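Side-chain contacts in 6-aminohexanoate-cyclic-dimer hydrolase (Arthrobacter sp., PDB 3A2Q), which hydrolyses the cyclic dimer of 6-aminohexanoate, a by-product of nylon-6 manufacture, to the linear dimer, as a member of the amidase family: residues A37-P40 and A44-I47; G89-G94 and E132-T137. The protein carries 1 engineered substitution. One frame throughout, in Å; residues are numbered along the deposited sequence.

Contact 1 of 2, residues A37-P40 and A44-I47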
loop_
_atom_site.group_PDB
_atom_site.type_symbol
_atom_site.label_atom_id
_atom_site.label_comp_id
_atom_site.label_asym_id
_atom_site.label_seq_id
_atom_site.Cartn_x
_atom_site.Cartn_y
_atom_site.Cartn_z
ATOM N N ALA A 37 -9.229 20.235 -10.476
ATOM C CA ALA A 37 -8.139 20.994 -11.078
ATOM C C ALA A 37 -6.836 20.219 -11.267
ATOM O O ALA A 37 -6.211 20.285 -12.329
ATOM C CB ALA A 37 -7.870 22.240 -10.242
ATOM N N VAL A 38 -6.435 19.484 -10.235
ATOM C CA VAL A 38 -5.183 18.731 -10.256
ATOM C C VAL A 38 -5.239 17.298 -10.781
ATOM O O VAL A 38 -4.327 16.863 -11.486
ATOM C CB VAL A 38 -4.553 18.718 -8.837
ATOM C CG1 VAL A 38 -3.391 17.745 -8.775
ATOM C CG2 VAL A 38 -4.085 20.116 -8.477
ATOM N N ASN A 39 -6.298 16.566 -10.449
ATOM C CA ASN A 39 -6.408 15.177 -10.885
ATOM C C ASN A 39 -6.263 14.929 -12.384
ATOM O O ASN A 39 -5.734 13.894 -12.793
ATOM C CB ASN A 39 -7.720 14.562 -10.407
ATOM C CG ASN A 39 -7.756 13.066 -10.610
ATOM O OD1 ASN A 39 -6.903 12.339 -10.096
ATOM N ND2 ASN A 39 -8.738 12.594 -11.364
ATOM N N PRO A 40 -6.738 15.857 -13.230
ATOM C CA PRO A 40 -6.589 15.603 -14.668
ATOM C C PRO A 40 -5.136 15.368 -15.074
ATOM O O PRO A 40 -4.852 14.597 -15.991
ATOM C CB PRO A 40 -7.176 16.860 -15.309
ATOM C CG PRO A 40 -8.177 17.335 -14.293
ATOM C CD PRO A 40 -7.468 17.115 -12.984
ATOM N N ALA A 44 -5.139 10.059 -10.955
ATOM C CA ALA A 44 -5.088 9.302 -9.703
ATOM C C ALA A 44 -6.474 8.785 -9.315
ATOM O O ALA A 44 -6.659 7.586 -9.093
ATOM C CB ALA A 44 -4.527 10.181 -8.596
ATOM N N VAL A 45 -7.437 9.700 -9.214
ATOM C CA VAL A 45 -8.814 9.340 -8.886
ATOM C C VAL A 45 -9.493 8.993 -10.206
ATOM O O VAL A 45 -9.680 9.865 -11.055
ATOM C CB VAL A 45 -9.570 10.518 -8.237
ATOM C CG1 VAL A 45 -11.023 10.127 -7.987
ATOM C CG2 VAL A 45 -8.907 10.911 -6.937
ATOM N N ILE A 46 -9.846 7.726 -10.394
ATOM C CA ILE A 46 -10.482 7.311 -11.640
ATOM C C ILE A 46 -11.999 7.275 -11.572
ATOM O O ILE A 46 -12.670 7.302 -12.603
ATOM C CB ILE A 46 -9.998 5.921 -12.100
ATOM C CG1 ILE A 46 -10.157 4.907 -10.968
ATOM C CG2 ILE A 46 -8.560 6.001 -12.571
ATOM C CD1 ILE A 46 -9.866 3.491 -11.387
ATOM N N ILE A 47 -12.535 7.217 -10.359
ATOM C CA ILE A 47 -13.975 7.169 -10.167
ATOM C C ILE A 47 -14.389 8.133 -9.072
ATOM O O ILE A 47 -14.436 7.764 -7.898
ATOM C CB ILE A 47 -14.447 5.756 -9.758
ATOM C CG1 ILE A 47 -14.001 4.728 -10.796
ATOM C CG2 ILE A 47 -15.962 5.742 -9.612
ATOM C CD1 ILE A 47 -14.175 3.285 -10.349
#
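The carboxamide of Asn39 meets the backbone of Ala44 and Val45 with both its ends. Its OD1 takes the amide hydrogen of Val45 N at 2.8 Å in a nearly straight bond (165°), the donor tilted from the carbonyl plane, and a weak, more bent bond of 3.0 Å reaches the same OD1 from Ala44 N. From the other arm of the amide, ND2 donates to Val45 O at 2.9 Å, in that carbonyl's plane on a lone pair, though the oxygen stands somewhat out of the Asn39 amide plane. CG stands anti to the backbone N (chi1 -169°), which carries the amide out from helix 24-42 to the start of strand 45-48. Ala44 CB also packs against Asn39 OD1 at 3.5 Å, and Val45 CB at 3.7 Å. Farther out, Leu162 touches the Asn39 side chain, and Ala44 is tied through its backbone to Asn119. Replacing Asn39 by a leucine would remove the carboxamide and probably leave Val45 N and Val45 O without their side-chain partners, the turn into the strand less firmly set. The pairing thus imitates a strand neighbour: one side chain serves both the N-H and the C=O of Val45 at an outermost strand of the sheet.

Contact 2 of 2, residues G89-G94 and E132-T137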
loop_
_atom_site.group_PDB
_atom_site.type_symbol
_atom_site.label_atom_id
_atom_site.label_comp_id
_atom_site.label_asym_id
_atom_site.label_seq_id
_atom_site.Cartn_x
_atom_site.Cartn_y
_atom_site.Cartn_z
ATOM N N GLY A 89 -12.666 -5.774 -19.546
ATOM C CA GLY A 89 -13.967 -6.414 -19.633
ATOM C C GLY A 89 -14.936 -6.012 -18.535
ATOM O O GLY A 89 -16.150 -6.063 -18.730
ATOM N N MET A 90 -14.413 -5.617 -17.377
ATOM C CA MET A 90 -15.267 -5.212 -16.263
ATOM C C MET A 90 -15.663 -3.744 -16.345
ATOM O O MET A 90 -16.768 -3.372 -15.958
ATOM C CB MET A 90 -14.570 -5.471 -14.924
ATOM C CG MET A 90 -14.393 -6.939 -14.577
ATOM S SD MET A 90 -15.963 -7.826 -14.472
ATOM C CE MET A 90 -16.673 -7.064 -13.036
ATOM N N LYS A 91 -14.761 -2.907 -16.845
ATOM C CA LYS A 91 -15.051 -1.485 -16.956
ATOM C C LYS A 91 -16.216 -1.257 -17.919
ATOM O O LYS A 91 -17.102 -0.438 -17.668
ATOM C CB LYS A 91 -13.818 -0.727 -17.451
ATOM C CG LYS A 91 -14.040 0.769 -17.550
ATOM C CD LYS A 91 -12.820 1.500 -18.079
ATOM C CE LYS A 91 -13.095 2.995 -18.126
ATOM N NZ LYS A 91 -11.955 3.766 -18.675
ATOM N N GLU A 92 -16.207 -1.996 -19.020
ATOM C CA GLU A 92 -17.245 -1.885 -20.034
ATOM C C GLU A 92 -18.599 -2.380 -19.530
ATOM O O GLU A 92 -19.643 -1.834 -19.895
ATOM C CB GLU A 92 -16.828 -2.678 -21.273
ATOM C CG GLU A 92 -15.573 -2.143 -21.937
ATOM C CD GLU A 92 -15.019 -3.083 -22.989
ATOM O OE1 GLU A 92 -14.070 -2.683 -23.698
ATOM O OE2 GLU A 92 -15.525 -4.222 -23.103
ATOM N N SER A 93 -18.575 -3.403 -18.680
ATOM C CA SER A 93 -19.798 -3.986 -18.135
ATOM C C SER A 93 -20.579 -3.010 -17.262
ATOM O O SER A 93 -21.781 -3.185 -17.052
ATOM C CB SER A 93 -19.472 -5.228 -17.306
ATOM O OG SER A 93 -18.969 -4.860 -16.033
ATOM N N GLY A 94 -19.896 -1.994 -16.747
ATOM C CA GLY A 94 -20.558 -1.026 -15.890
ATOM C C GLY A 94 -20.963 -1.629 -14.557
ATOM O O GLY A 94 -21.783 -1.067 -13.833
ATOM N N GLU A 132 -4.318 -0.696 -18.879
ATOM C CA GLU A 132 -4.829 -0.386 -20.208
ATOM C C GLU A 132 -6.222 0.226 -20.066
ATOM O O GLU A 132 -6.601 1.125 -20.817
ATOM C CB GLU A 132 -4.924 -1.662 -21.049
ATOM C CG GLU A 132 -3.590 -2.190 -21.551
ATOM C CD GLU A 132 -3.710 -3.552 -22.210
ATOM O OE1 GLU A 132 -4.736 -3.807 -22.881
ATOM O OE2 GLU A 132 -2.772 -4.366 -22.067
ATOM N N ALA A 133 -6.971 -0.262 -19.082
ATOM C CA ALA A 133 -8.333 0.196 -18.836
ATOM C C ALA A 133 -8.508 1.669 -18.481
ATOM O O ALA A 133 -9.403 2.324 -19.010
ATOM C CB ALA A 133 -8.978 -0.670 -17.756
ATOM N N TRP A 134 -7.671 2.198 -17.592
ATOM C CA TRP A 134 -7.803 3.598 -17.186
ATOM C C TRP A 134 -6.654 4.522 -17.571
ATOM O O TRP A 134 -6.747 5.735 -17.392
ATOM C CB TRP A 134 -8.006 3.701 -15.674
ATOM C CG TRP A 134 -9.276 3.095 -15.179
ATOM C CD1 TRP A 134 -9.456 1.822 -14.720
ATOM C CD2 TRP A 134 -10.550 3.741 -15.077
ATOM N NE1 TRP A 134 -10.759 1.638 -14.334
ATOM C CE2 TRP A 134 -11.454 2.800 -14.544
ATOM C CE3 TRP A 134 -11.015 5.027 -15.387
ATOM C CZ2 TRP A 134 -12.800 3.103 -14.309
ATOM C CZ3 TRP A 134 -12.354 5.329 -15.155
ATOM C CH2 TRP A 134 -13.229 4.369 -14.620
ATOM N N GLY A 135 -5.575 3.961 -18.095
ATOM C CA GLY A 135 -4.447 4.793 -18.460
ATOM C C GLY A 135 -3.500 4.898 -17.282
ATOM O O GLY A 135 -3.837 4.499 -16.170
ATOM N N ALA A 136 -2.318 5.444 -17.517
ATOM C CA ALA A 136 -1.324 5.566 -16.462
ATOM C C ALA A 136 -1.599 6.657 -15.439
ATOM O O ALA A 136 -2.159 7.708 -15.760
ATOM C CB ALA A 136 0.054 5.792 -17.081
ATOM N N THR A 137 -1.220 6.386 -14.192
ATOM C CA THR A 137 -1.346 7.381 -13.142
ATOM C C THR A 137 0.065 7.955 -13.120
ATOM O O THR A 137 1.039 7.202 -13.126
ATOM C CB THR A 137 -1.665 6.765 -11.764
ATOM O OG1 THR A 137 -2.989 6.219 -11.777
ATOM C CG2 THR A 137 -1.572 7.836 -10.675
#
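The six-membered ring of Trp134 carries the end of Lys91 over one face, a cation-pi contact between the helix 88-93 and the loop that runs from strand 113-118 to helix 152-159 in this amidase fold. Lys91 CE sits 3.6 Å from the ring centroid, almost on the ring normal (6° off), as a CH-pi contact. The ammonium follows it over the same face, with NZ 3.8 Å from that centroid and 19° off the normal. At the edge of the indole, NE1 is hydrogen-bonded to Thr84 OG1, which is likely to help fix the rotation of the ring, while Ile46 and Ile47 of strand 45-48 also pack against the tryptophan.

The lysine reaches this place fully stretched: CG is anti to the backbone N (chi1 -178°) and the chain stays extended to NZ. Its methylenes approach the loop on the way, CD coming within 4.4 Å of Ala133 CB. The positive end is then shared between the pi cloud and a backbone oxygen, since NZ also donates to Ala133 O at 3.0 Å, from a position tilted out of the carbonyl plane. Both partners belong to consecutive residues of the loop, so a single ammonium group joins the helix to the loop twice; the carbonyl and the aromatic face would be expected to stabilise its charge together.

Gly94, with positive phi, is the first residue to leave the helical path. Just before it, Ser93 OG folds back to donate a hydrogen bond of 2.7 Å to Met90 O, one turn earlier.

From the N terminus, helix 24-42 leads into contact 1, which closes the tight turn between that helix and strand 45-48. The chain then passes through helix 50-59 and strand 68-72 before helix 88-93 opens contact 2, whose far side, 132-137, is reached only after helix 102-110 and strand 113-118. The two loops therefore follow in series and neither encloses the other. In space they adjoin: Trp134 CZ3 approaches Ile46 O to 3.2 Å, and Thr137 CG2 packs on Ala44 CA. Asn43, in the turn of contact 1, hydrogen-bonds to 134-137. The two contacts thus bring helix 24-42, helix 88-93 and the loop 132-137 together beside strand 45-48, an outermost strand of the sheet.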